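Local coordinates for tRNA-splicing ligase RtcB (Thermus thermophilus, PDB 2EPG), which probably joins RNA ends, sealing a 2',3'-cyclic phosphate or 3'-phosphate terminus to a 5'-hydroxyl one with GTP and manganese, at residues E158-G163 and A190-V195; P175-F180 and L331-D336; Q184-W189 and A300-F305; F200-P205 and L252-C257. One frame throughout, in Å; residues are numbered along the deposited sequence.

Interaction 1 (E158-G163 and A190-V195); sequences EILKEG and ANPDKV
Lys161 and Leu160, in the last turn of helix 153-162, both pack on the ring of Pro192, and the contact is apolar in its side chains. The aliphatic part of Lys161 crosses the proline ring at about a right angle, with CG only 3.2 Å from Pro192 CD, tighter than ordinary carbon packing. Leu160 instead runs alongside the ring in the opposite sense, its CB 3.9 Å from Pro192 CG and its CD1 reaching Pro192 CB. An alanine at Pro192 is likely to open a gap beside the stem of Lys161, leaving that chain freer to swing into solvent. A second kind of contact involves the backbone: Ala190 CB presses on the helix end, 3.1 Å from Leu160 O and close to CA of Lys161. Within the loop, Asn191 OD1 accepts from Asp193 N at 2.6 Å, an Asx turn that leads into the short 3-10 segment 192-194 carrying the proline. Around the contact, helix 288-321 backs both partners, with Phe303 against Leu160 and Asn302 against Ala190, while Lys194 makes a salt bridge to Asp292 of that helix and its carbonyl binds the hydroxyl of Tyr260 on helix 250-265.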
loop_
_atom_site.group_PDB
_atom_site.type_symbol
_atom_site.label_atom_id
_atom_site.label_comp_id
_atom_site.label_asym_id
_atom_site.label_seq_id
_atom_site.Cartn_x
_atom_site.Cartn_y
_atom_site.Cartn_z
ATOM N N GLU A 158 12.561 19.043 2.799
ATOM C CA GLU A 158 11.867 19.357 1.563
ATOM C C GLU A 158 11.253 18.054 1.017
ATOM O O GLU A 158 10.152 18.060 0.467
ATOM C CB GLU A 158 12.846 19.969 0.560
ATOM C CG GLU A 158 13.385 21.299 1.036
ATOM C CD GLU A 158 14.342 21.934 0.054
ATOM O OE1 GLU A 158 14.770 21.233 -0.890
ATOM O OE2 GLU A 158 14.672 23.129 0.237
ATOM N N ILE A 159 11.959 16.943 1.204
ATOM C CA ILE A 159 11.462 15.655 0.743
ATOM C C ILE A 159 10.139 15.320 1.423
ATOM O O ILE A 159 9.201 14.861 0.774
ATOM C CB ILE A 159 12.507 14.530 0.987
ATOM C CG1 ILE A 159 13.656 14.686 -0.019
ATOM C CG2 ILE A 159 11.886 13.157 0.788
ATOM C CD1 ILE A 159 14.748 13.662 0.119
ATOM N N LEU A 160 10.041 15.590 2.722
ATOM C CA LEU A 160 8.807 15.296 3.436
ATOM C C LEU A 160 7.613 16.070 2.897
ATOM O O LEU A 160 6.468 15.629 3.022
ATOM C CB LEU A 160 8.958 15.581 4.933
ATOM C CG LEU A 160 10.053 14.840 5.700
ATOM C CD1 LEU A 160 9.880 15.110 7.203
ATOM C CD2 LEU A 160 9.990 13.360 5.426
ATOM N N LYS A 161 7.879 17.227 2.299
ATOM C CA LYS A 161 6.816 18.068 1.769
ATOM C C LYS A 161 6.504 17.813 0.313
ATOM O O LYS A 161 5.340 17.836 -0.100
ATOM C CB LYS A 161 7.190 19.551 1.910
ATOM C CG LYS A 161 7.245 20.066 3.331
ATOM C CD LYS A 161 7.781 21.510 3.408
ATOM C CE LYS A 161 9.238 21.578 2.934
ATOM N NZ LYS A 161 9.833 22.940 3.044
ATOM N N GLU A 162 7.551 17.568 -0.465
ATOM C CA GLU A 162 7.399 17.398 -1.904
ATOM C C GLU A 162 7.241 15.969 -2.412
ATOM O O GLU A 162 6.717 15.763 -3.503
ATOM C CB GLU A 162 8.575 18.094 -2.621
ATOM C CG GLU A 162 8.476 18.110 -4.164
ATOM C CD GLU A 162 9.600 18.905 -4.836
ATOM O OE1 GLU A 162 9.845 18.705 -6.051
ATOM O OE2 GLU A 162 10.225 19.744 -4.152
ATOM N N GLY A 163 7.695 14.984 -1.647
ATOM C CA GLY A 163 7.555 13.607 -2.095
ATOM C C GLY A 163 8.591 13.102 -3.084
ATOM O O GLY A 163 9.691 13.655 -3.190
ATOM N N ALA A 190 1.255 17.428 3.748
ATOM C CA ALA A 190 2.480 17.254 4.521
ATOM C C ALA A 190 3.007 18.543 5.138
ATOM O O ALA A 190 3.000 19.590 4.504
ATOM C CB ALA A 190 3.559 16.628 3.656
ATOM N N ASN A 191 3.448 18.444 6.391
ATOM C CA ASN A 191 4.032 19.555 7.126
ATOM C C ASN A 191 5.100 18.963 8.036
ATOM O O ASN A 191 4.786 18.380 9.067
ATOM C CB ASN A 191 2.999 20.266 8.003
ATOM C CG ASN A 191 3.591 21.444 8.758
ATOM O OD1 ASN A 191 4.797 21.486 9.025
ATOM N ND2 ASN A 191 2.744 22.407 9.108
ATOM N N PRO A 192 6.380 19.111 7.680
ATOM C CA PRO A 192 7.406 18.537 8.555
ATOM C C PRO A 192 7.374 19.079 9.987
ATOM O O PRO A 192 7.823 18.409 10.905
ATOM C CB PRO A 192 8.717 18.885 7.839
ATOM C CG PRO A 192 8.304 19.117 6.416
ATOM C CD PRO A 192 6.996 19.835 6.557
ATOM N N ASP A 193 6.832 20.279 10.183
ATOM C CA ASP A 193 6.777 20.863 11.529
ATOM C C ASP A 193 5.993 20.003 12.512
ATOM O O ASP A 193 6.247 20.051 13.718
ATOM C CB ASP A 193 6.157 22.263 11.496
ATOM C CG ASP A 193 7.012 23.272 10.735
ATOM O OD1 ASP A 193 6.476 24.343 10.366
ATOM O OD2 ASP A 193 8.219 22.999 10.512
ATOM N N LYS A 194 5.045 19.221 11.999
ATOM C CA LYS A 194 4.209 18.359 12.831
ATOM C C LYS A 194 4.845 16.990 13.056
ATOM O O LYS A 194 4.303 16.145 13.773
ATOM C CB LYS A 194 2.834 18.205 12.178
ATOM C CG LYS A 194 2.226 19.535 11.709
ATOM C CD LYS A 194 1.976 20.494 12.876
ATOM C CE LYS A 194 1.317 21.780 12.400
ATOM N NZ LYS A 194 0.663 22.489 13.528
ATOM N N VAL A 195 5.995 16.767 12.436
ATOM C CA VAL A 195 6.722 15.503 12.594
ATOM C C VAL A 195 7.709 15.710 13.746
ATOM O O VAL A 195 8.501 16.651 13.721
ATOM C CB VAL A 195 7.483 15.157 11.299
ATOM C CG1 VAL A 195 8.355 13.914 11.503
ATOM C CG2 VAL A 195 6.490 14.943 10.166
#

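Interaction 2 (P175-F180 and L331-D336); sequences PEDVRF and LRVLYD
Phe180 sets its CB and the base of its ring against the backbone of strand 332-347 where the strand bulges, and it gives up more surface here than any other residue of the two segments. The backbone brings CB to 3.5 Å from Val333 O and close to Leu334 O; with CG anti to the carbonyl carbon (chi1 -53°), the base of the ring stays beside these two carbonyls, meeting both obliquely, and CB of Arg179 lies over one of its faces. The Phe180 carbonyl points to the strand as well: Tyr335 CA approaches Phe180 O at 3.1 Å in a CA-H...O contact with an angle of 142° at the hydrogen, and CD1 of the Tyr335 ring comes almost as near. Leu334 and Tyr335 both face Leu113 on strand 110-119, a classic beta bulge.

Val333 is the second large contributor, and its two methyls divide the work. CG1 packs on Phe180 CB at 3.8 Å, whereas CG2 sits 3.6 Å from Asp177 OD2, the valine crossing the aspartate at about a right angle.

Glu176 joins through its carboxylate, whose OE2 rests beside the CB-CG-CD stem of Arg332; the charged ends stay apart, Glu176 OE2 being 4.8 Å from Arg332 NE. Asp177 has a salt bridge to Arg316 through OD1. One water gives a hydrogen to Glu176 OE2 and another to Asp177 OD2 and takes the Val333 N-H at 2.7 Å from N, so it probably eases the approach of two acids that also have these arginines nearby.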
loop_
_atom_site.group_PDB
_atom_site.type_symbol
_atom_site.label_atom_id
_atom_site.label_comp_id
_atom_site.label_asym_id
_atom_site.label_seq_id
_atom_site.Cartn_x
_atom_site.Cartn_y
_atom_site.Cartn_z
ATOM N N PRO A 175 12.258 11.371 -15.563
ATOM C CA PRO A 175 11.249 12.435 -15.487
ATOM C C PRO A 175 9.822 11.907 -15.379
ATOM O O PRO A 175 9.022 12.406 -14.588
ATOM C CB PRO A 175 11.470 13.216 -16.784
ATOM C CG PRO A 175 12.933 13.032 -17.044
ATOM C CD PRO A 175 13.129 11.565 -16.741
ATOM N N GLU A 176 9.517 10.878 -16.158
ATOM C CA GLU A 176 8.174 10.307 -16.162
ATOM C C GLU A 176 7.809 9.447 -14.936
ATOM O O GLU A 176 6.648 9.098 -14.762
ATOM C CB GLU A 176 7.962 9.471 -17.435
ATOM C CG GLU A 176 8.860 8.223 -17.521
ATOM C CD GLU A 176 8.238 7.087 -18.340
ATOM O OE1 GLU A 176 7.830 7.330 -19.496
ATOM O OE2 GLU A 176 8.156 5.947 -17.829
ATOM N N ASP A 177 8.775 9.120 -14.081
ATOM C CA ASP A 177 8.471 8.261 -12.932
ATOM C C ASP A 177 7.271 8.702 -12.107
ATOM O O ASP A 177 6.433 7.888 -11.742
ATOM C CB ASP A 177 9.683 8.144 -12.003
ATOM C CG ASP A 177 10.786 7.300 -12.592
ATOM O OD1 ASP A 177 11.873 7.251 -11.996
ATOM O OD2 ASP A 177 10.576 6.674 -13.648
ATOM N N VAL A 178 7.200 9.999 -11.834
ATOM C CA VAL A 178 6.156 10.584 -11.016
ATOM C C VAL A 178 4.733 10.364 -11.501
ATOM O O VAL A 178 3.821 10.282 -10.682
ATOM C CB VAL A 178 6.405 12.112 -10.844
ATOM C CG1 VAL A 178 5.214 12.773 -10.166
ATOM C CG2 VAL A 178 7.669 12.331 -10.011
ATOM N N ARG A 179 4.556 10.289 -12.822
ATOM C CA ARG A 179 3.244 10.087 -13.441
ATOM C C ARG A 179 2.599 8.777 -13.025
ATOM O O ARG A 179 1.378 8.648 -13.041
ATOM C CB ARG A 179 3.359 10.062 -14.970
ATOM C CG ARG A 179 3.911 11.322 -15.620
ATOM C CD ARG A 179 2.848 11.982 -16.500
ATOM N NE ARG A 179 2.158 10.986 -17.326
ATOM C CZ ARG A 179 1.012 11.208 -17.959
ATOM N NH1 ARG A 179 0.450 10.252 -18.681
ATOM N NH2 ARG A 179 0.430 12.392 -17.867
ATOM N N PHE A 180 3.415 7.798 -12.657
ATOM C CA PHE A 180 2.877 6.493 -12.287
ATOM C C PHE A 180 2.932 6.137 -10.806
ATOM O O PHE A 180 2.987 4.968 -10.408
ATOM C CB PHE A 180 3.549 5.441 -13.160
ATOM C CG PHE A 180 3.446 5.767 -14.624
ATOM C CD1 PHE A 180 4.464 6.461 -15.272
ATOM C CD2 PHE A 180 2.281 5.476 -15.328
ATOM C CE1 PHE A 180 4.325 6.865 -16.604
ATOM C CE2 PHE A 180 2.130 5.874 -16.659
ATOM C CZ PHE A 180 3.154 6.570 -17.298
ATOM N N LEU A 331 13.716 -0.090 -17.565
ATOM C CA LEU A 331 12.944 -0.217 -16.328
ATOM C C LEU A 331 12.055 0.997 -16.027
ATOM O O LEU A 331 12.514 2.013 -15.509
ATOM C CB LEU A 331 13.892 -0.472 -15.154
ATOM C CG LEU A 331 14.370 -1.924 -15.038
ATOM C CD1 LEU A 331 15.694 -2.000 -14.271
ATOM C CD2 LEU A 331 13.278 -2.744 -14.344
ATOM N N ARG A 332 10.775 0.889 -16.351
ATOM C CA ARG A 332 9.869 1.998 -16.110
ATOM C C ARG A 332 8.963 1.684 -14.945
ATOM O O ARG A 332 8.750 0.515 -14.625
ATOM C CB ARG A 332 9.002 2.267 -17.343
ATOM C CG ARG A 332 9.777 2.497 -18.631
ATOM C CD ARG A 332 8.810 2.795 -19.762
ATOM N NE ARG A 332 9.419 2.659 -21.081
ATOM C CZ ARG A 332 8.732 2.741 -22.219
ATOM N NH1 ARG A 332 9.353 2.603 -23.388
ATOM N NH2 ARG A 332 7.416 2.961 -22.182
ATOM N N VAL A 333 8.434 2.731 -14.313
ATOM C CA VAL A 333 7.509 2.550 -13.215
ATOM C C VAL A 333 6.142 2.203 -13.830
ATOM O O VAL A 333 5.563 3.009 -14.562
ATOM C CB VAL A 333 7.371 3.843 -12.382
ATOM C CG1 VAL A 333 6.317 3.656 -11.301
ATOM C CG2 VAL A 333 8.747 4.211 -11.746
ATOM N N LEU A 334 5.656 0.992 -13.574
ATOM C CA LEU A 334 4.346 0.590 -14.070
ATOM C C LEU A 334 3.370 1.321 -13.152
ATOM O O LEU A 334 2.483 2.049 -13.611
ATOM C CB LEU A 334 4.194 -0.929 -13.974
ATOM C CG LEU A 334 2.939 -1.517 -14.627
ATOM C CD1 LEU A 334 3.209 -2.962 -15.014
ATOM C CD2 LEU A 334 1.747 -1.399 -13.669
ATOM N N TYR A 335 3.540 1.133 -11.847
ATOM C CA TYR A 335 2.729 1.864 -10.865
ATOM C C TYR A 335 3.385 1.794 -9.484
ATOM O O TYR A 335 4.303 1.006 -9.258
ATOM C CB TYR A 335 1.293 1.314 -10.771
ATOM C CG TYR A 335 0.319 2.372 -10.318
ATOM C CD1 TYR A 335 0.182 3.560 -11.034
ATOM C CD2 TYR A 335 -0.454 2.208 -9.176
ATOM C CE1 TYR A 335 -0.701 4.556 -10.611
ATOM C CE2 TYR A 335 -1.338 3.196 -8.764
ATOM C CZ TYR A 335 -1.451 4.366 -9.489
ATOM O OH TYR A 335 -2.323 5.352 -9.084
ATOM N N ASP A 336 2.903 2.621 -8.566
ATOM C CA ASP A 336 3.398 2.646 -7.195
ATOM C C ASP A 336 2.225 3.119 -6.331
ATOM O O ASP A 336 1.657 4.184 -6.581
ATOM C CB ASP A 336 4.609 3.597 -7.105
ATOM C CG ASP A 336 5.131 3.778 -5.672
ATOM O OD1 ASP A 336 6.365 3.725 -5.484
ATOM O OD2 ASP A 336 4.323 3.998 -4.740
HETATM O O HOH W 1 9.101 5.105 -15.317
#

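Interaction 3 (Q184-W189 and A300-F305); sequences QGRLPW and AANFAF
The Phe305 ring has Gly185 over one face and Leu187 at its rim, a CH-pi arrangement that seats the loop preceding helix 197-203 on the long helix 288-321. Gly185 CA stands 3.6 Å from the ring centroid, 20° off the normal, while CD1 of Leu187 lies near the ring plane, 3.6 Å from Phe305 CE1. The peptide of Gly185 then leaves the face past the rim, its carbonyl carbon 3.3 Å from Phe305 CD1. Phe305 holds its CG anti to its own carbonyl carbon (chi1 -84°), which turns the ring out from the helix toward Gly185. A positive phi at Gly185, a conformation that suits glycine, lets the chain bend here with its CA laid against the aromatic surface. An alanine in place of Phe305 would probably leave Gly185 CA without its aromatic platform and open a gap beside the Leu187 methyl. Asp336 and Asn108 also adjoin this phenylalanine, so the ring also touches strand 332-347. One turn earlier on the helix, Ala301 receives the other branch of Leu187, and Asn341 touches both of these residues from the strand. Here Leu187 CD2 stops 3.9 Å from Ala301 CB.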
loop_
_atom_site.group_PDB
_atom_site.type_symbol
_atom_site.label_atom_id
_atom_site.label_comp_id
_atom_site.label_asym_id
_atom_site.label_seq_id
_atom_site.Cartn_x
_atom_site.Cartn_y
_atom_site.Cartn_z
ATOM N N GLN A 184 0.890 11.131 -7.558
ATOM C CA GLN A 184 2.169 11.600 -8.056
ATOM C C GLN A 184 3.250 11.577 -6.966
ATOM O O GLN A 184 4.203 12.359 -7.001
ATOM C CB GLN A 184 2.025 13.004 -8.684
ATOM C CG GLN A 184 1.223 12.997 -10.001
ATOM C CD GLN A 184 1.807 13.924 -11.085
ATOM O OE1 GLN A 184 1.801 15.161 -10.956
ATOM N NE2 GLN A 184 2.322 13.320 -12.159
ATOM N N GLY A 185 3.094 10.664 -6.006
ATOM C CA GLY A 185 4.064 10.526 -4.934
ATOM C C GLY A 185 4.113 11.695 -3.972
ATOM O O GLY A 185 5.146 11.936 -3.361
ATOM N N ARG A 186 2.996 12.406 -3.820
ATOM C CA ARG A 186 2.931 13.564 -2.930
ATOM C C ARG A 186 1.573 13.768 -2.304
ATOM O O ARG A 186 0.609 14.056 -3.016
ATOM C CB ARG A 186 3.270 14.849 -3.700
ATOM C CG ARG A 186 3.206 16.148 -2.885
ATOM C CD ARG A 186 3.482 17.363 -3.788
ATOM N NE ARG A 186 3.552 18.648 -3.080
ATOM C CZ ARG A 186 2.501 19.397 -2.743
ATOM N NH1 ARG A 186 2.689 20.548 -2.100
ATOM N NH2 ARG A 186 1.272 19.011 -3.055
ATOM N N LEU A 187 1.469 13.605 -0.986
ATOM C CA LEU A 187 0.193 13.891 -0.345
ATOM C C LEU A 187 0.282 15.401 -0.143
ATOM O O LEU A 187 1.310 15.915 0.301
ATOM C CB LEU A 187 0.035 13.154 0.983
ATOM C CG LEU A 187 -0.777 11.865 0.822
ATOM C CD1 LEU A 187 -0.012 10.897 -0.073
ATOM C CD2 LEU A 187 -1.045 11.243 2.183
ATOM N N PRO A 188 -0.786 16.133 -0.489
ATOM C CA PRO A 188 -0.828 17.594 -0.368
ATOM C C PRO A 188 -0.734 18.266 0.994
ATOM O O PRO A 188 -0.369 19.431 1.063
ATOM C CB PRO A 188 -2.132 17.954 -1.072
ATOM C CG PRO A 188 -3.005 16.756 -0.747
ATOM C CD PRO A 188 -2.060 15.612 -1.019
ATOM N N TRP A 189 -1.041 17.573 2.079
ATOM C CA TRP A 189 -1.011 18.262 3.364
ATOM C C TRP A 189 0.248 18.153 4.226
ATOM O O TRP A 189 0.320 18.753 5.302
ATOM C CB TRP A 189 -2.247 17.853 4.172
ATOM C CG TRP A 189 -3.544 18.289 3.528
ATOM C CD1 TRP A 189 -4.761 17.674 3.638
ATOM C CD2 TRP A 189 -3.752 19.437 2.687
ATOM N NE1 TRP A 189 -5.709 18.360 2.916
ATOM C CE2 TRP A 189 -5.116 19.447 2.322
ATOM C CE3 TRP A 189 -2.917 20.454 2.202
ATOM C CZ2 TRP A 189 -5.667 20.440 1.499
ATOM C CZ3 TRP A 189 -3.465 21.440 1.382
ATOM C CH2 TRP A 189 -4.826 21.422 1.038
ATOM N N ALA A 300 5.063 11.660 6.429
ATOM C CA ALA A 300 5.595 10.317 6.502
ATOM C C ALA A 300 5.328 9.602 5.163
ATOM O O ALA A 300 6.194 8.909 4.631
ATOM C CB ALA A 300 4.935 9.565 7.646
ATOM N N ALA A 301 4.126 9.776 4.618
ATOM C CA ALA A 301 3.798 9.131 3.351
ATOM C C ALA A 301 4.734 9.609 2.234
ATOM O O ALA A 301 5.193 8.813 1.425
ATOM C CB ALA A 301 2.330 9.406 2.982
ATOM N N ASN A 302 5.010 10.906 2.190
ATOM C CA ASN A 302 5.882 11.462 1.161
ATOM C C ASN A 302 7.284 10.902 1.298
ATOM O O ASN A 302 7.992 10.722 0.305
ATOM C CB ASN A 302 5.911 13.000 1.249
ATOM C CG ASN A 302 4.582 13.624 0.860
ATOM O OD1 ASN A 302 4.317 14.814 1.125
ATOM N ND2 ASN A 302 3.741 12.830 0.212
ATOM N N PHE A 303 7.679 10.624 2.535
ATOM C CA PHE A 303 8.987 10.063 2.796
ATOM C C PHE A 303 9.011 8.646 2.235
ATOM O O PHE A 303 9.976 8.230 1.580
ATOM C CB PHE A 303 9.270 10.035 4.304
ATOM C CG PHE A 303 10.608 9.440 4.654
ATOM C CD1 PHE A 303 11.785 10.098 4.321
ATOM C CD2 PHE A 303 10.691 8.215 5.300
ATOM C CE1 PHE A 303 13.025 9.543 4.630
ATOM C CE2 PHE A 303 11.924 7.652 5.610
ATOM C CZ PHE A 303 13.093 8.320 5.274
ATOM N N ALA A 304 7.937 7.904 2.478
ATOM C CA ALA A 304 7.857 6.531 1.968
ATOM C C ALA A 304 7.866 6.557 0.436
ATOM O O ALA A 304 8.506 5.727 -0.203
ATOM C CB ALA A 304 6.579 5.825 2.493
ATOM N N PHE A 305 7.153 7.503 -0.167
ATOM C CA PHE A 305 7.158 7.579 -1.624
ATOM C C PHE A 305 8.591 7.801 -2.127
ATOM O O PHE A 305 9.022 7.172 -3.085
ATOM C CB PHE A 305 6.263 8.727 -2.114
ATOM C CG PHE A 305 4.796 8.364 -2.225
ATOM C CD1 PHE A 305 3.817 9.229 -1.744
ATOM C CD2 PHE A 305 4.397 7.173 -2.833
ATOM C CE1 PHE A 305 2.468 8.923 -1.863
ATOM C CE2 PHE A 305 3.053 6.854 -2.958
ATOM C CZ PHE A 305 2.081 7.732 -2.470
#

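Interaction 4 (F200-P205 and L252-C257); sequences FERGAP and LGHQVC
Arg202 stretches from helix 197-203 over to helix 250-265 and lays its guanidinium between Gln255 and His254. Its chain is fully extended, with chi1 179° placing CG opposite the backbone N and every torsion to NE close to trans, so the whole length of the side chain is spent on crossing the gap. Gln255 answers by folding: a bend at chi2 (57°) swings its amide round to meet the arginine, the two side chains crossing at about a right angle. The resulting bond from Arg202 NH2 to Gln255 OE1 is short at 2.8 Å but weak, bent to 127° at the hydrogen; the oxygen lies near the guanidinium plane, at its edge. On the other terminal nitrogen, Arg202 NH1 comes 3.4 Å from His254 CD2, the guanidinium and imidazole planes being steeply inclined.

At Gly203 the helices come close because it has no side chain: its CA lies 3.8 Å from Leu252 CB, and a beta carbon on the glycine would clash with that atom. Leu252 in turn packs against Ala300 and Phe303 of helix 288-321, while Phe200 reaches Leu156 and Leu160 of helix 153-162.

His254 also meets the ring of Phe105 and lies about 6 Å, side chain to side chain, from Asp106, a predicted manganese ligand. With NE2 bonded to Asp259 and OE1 taking the arginine's weak bond, the Gln255 amide is engaged at both ends, which probably fixes its rotation and orients the oxygen toward the arginine.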
loop_
_atom_site.group_PDB
_atom_site.type_symbol
_atom_site.label_atom_id
_atom_site.label_comp_id
_atom_site.label_asym_id
_atom_site.label_seq_id
_atom_site.Cartn_x
_atom_site.Cartn_y
_atom_site.Cartn_z
ATOM N N PHE A 200 11.744 12.307 12.847
ATOM C CA PHE A 200 12.601 12.845 11.807
ATOM C C PHE A 200 13.996 12.220 11.765
ATOM O O PHE A 200 14.445 11.768 10.709
ATOM C CB PHE A 200 12.717 14.357 11.966
ATOM C CG PHE A 200 13.508 15.010 10.888
ATOM C CD1 PHE A 200 14.889 14.832 10.814
ATOM C CD2 PHE A 200 12.871 15.781 9.919
ATOM C CE1 PHE A 200 15.625 15.412 9.791
ATOM C CE2 PHE A 200 13.596 16.369 8.887
ATOM C CZ PHE A 200 14.979 16.183 8.824
ATOM N N GLU A 201 14.684 12.204 12.905
ATOM C CA GLU A 201 16.028 11.635 12.986
ATOM C C GLU A 201 16.026 10.115 12.837
ATOM O O GLU A 201 16.973 9.534 12.319
ATOM C CB GLU A 201 16.682 11.999 14.327
ATOM C CG GLU A 201 16.952 13.489 14.527
ATOM C CD GLU A 201 17.499 13.805 15.919
ATOM O OE1 GLU A 201 17.714 15.003 16.216
ATOM O OE2 GLU A 201 17.715 12.858 16.716
ATOM N N ARG A 202 14.956 9.476 13.296
ATOM C CA ARG A 202 14.843 8.025 13.237
ATOM C C ARG A 202 14.710 7.487 11.815
ATOM O O ARG A 202 15.217 6.406 11.506
ATOM C CB ARG A 202 13.655 7.575 14.081
ATOM C CG ARG A 202 13.413 6.086 14.092
ATOM C CD ARG A 202 12.222 5.747 14.980
ATOM N NE ARG A 202 11.813 4.355 14.825
ATOM C CZ ARG A 202 10.697 3.843 15.332
ATOM N NH1 ARG A 202 10.403 2.562 15.136
ATOM N NH2 ARG A 202 9.875 4.610 16.038
ATOM N N GLY A 203 14.036 8.239 10.951
ATOM C CA GLY A 203 13.853 7.802 9.577
ATOM C C GLY A 203 14.753 8.485 8.564
ATOM O O GLY A 203 15.003 7.935 7.493
ATOM N N ALA A 204 15.254 9.669 8.896
ATOM C CA ALA A 204 16.117 10.429 7.988
ATOM C C ALA A 204 17.298 9.655 7.390
ATOM O O ALA A 204 17.532 9.700 6.187
ATOM C CB ALA A 204 16.629 11.690 8.692
ATOM N N PRO A 205 18.073 8.949 8.225
ATOM C CA PRO A 205 19.207 8.199 7.678
ATOM C C PRO A 205 18.793 6.855 7.089
ATOM O O PRO A 205 19.643 6.062 6.677
ATOM C CB PRO A 205 20.119 8.032 8.891
ATOM C CG PRO A 205 19.138 7.862 10.006
ATOM C CD PRO A 205 18.104 8.944 9.699
ATOM N N LEU A 252 10.400 6.562 10.629
ATOM C CA LEU A 252 9.716 7.838 10.684
ATOM C C LEU A 252 8.192 7.689 10.795
ATOM O O LEU A 252 7.554 8.303 11.666
ATOM C CB LEU A 252 10.119 8.642 9.451
ATOM C CG LEU A 252 9.931 10.149 9.384
ATOM C CD1 LEU A 252 10.920 10.715 8.381
ATOM C CD2 LEU A 252 8.509 10.469 8.999
ATOM N N GLY A 253 7.610 6.855 9.937
ATOM C CA GLY A 253 6.172 6.668 9.973
ATOM C C GLY A 253 5.701 5.970 11.231
ATOM O O GLY A 253 4.659 6.302 11.799
ATOM N N HIS A 254 6.471 4.989 11.672
ATOM C CA HIS A 254 6.128 4.250 12.873
ATOM C C HIS A 254 6.075 5.225 14.062
ATOM O O HIS A 254 5.126 5.213 14.847
ATOM C CB HIS A 254 7.184 3.169 13.120
ATOM C CG HIS A 254 6.816 2.195 14.190
ATOM N ND1 HIS A 254 6.167 1.009 13.923
ATOM C CD2 HIS A 254 7.021 2.221 15.529
ATOM C CE1 HIS A 254 5.990 0.343 15.052
ATOM N NE2 HIS A 254 6.499 1.058 16.040
ATOM N N GLN A 255 7.094 6.073 14.178
ATOM C CA GLN A 255 7.169 7.036 15.277
ATOM C C GLN A 255 6.004 8.016 15.233
ATOM O O GLN A 255 5.398 8.296 16.254
ATOM C CB GLN A 255 8.497 7.805 15.233
ATOM C CG GLN A 255 8.803 8.605 16.505
ATOM C CD GLN A 255 8.803 7.731 17.741
ATOM O OE1 GLN A 255 9.532 6.754 17.807
ATOM N NE2 GLN A 255 7.974 8.072 18.718
ATOM N N VAL A 256 5.692 8.538 14.048
ATOM C CA VAL A 256 4.576 9.465 13.896
ATOM C C VAL A 256 3.266 8.838 14.383
ATOM O O VAL A 256 2.419 9.513 14.983
ATOM C CB VAL A 256 4.411 9.907 12.415
ATOM C CG1 VAL A 256 3.064 10.619 12.223
ATOM C CG2 VAL A 256 5.537 10.833 12.029
ATOM N N CYS A 257 3.096 7.548 14.136
ATOM C CA CYS A 257 1.879 6.881 14.575
ATOM C C CYS A 257 1.856 6.846 16.100
ATOM O O CYS A 257 0.841 7.150 16.728
ATOM C CB CYS A 257 1.805 5.454 14.010
ATOM S SG CYS A 257 0.288 4.524 14.459
#

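Interactions 2 and 3 are buried, whereas interactions 1 and 4 are only partly so and lie farther from the centre of the chain. The long loop between helices 164-169 and 197-203 supplies one side of interactions 1, 2 and 3, meeting in turn helix 153-162, strand 332-347 and helix 288-321. Helix 288-321 ties the set together: Phe303 lies on Leu160 of interaction 1 and on Leu252 of interaction 4, and Phe305 of interaction 3 meets Asp336 of interaction 2. The chemistry varies too, from aliphatic packing on a proline in interaction 1 and ring contacts in interaction 3 to a water shared by carboxylates in interaction 2 and an arginine-amide bond in interaction 4.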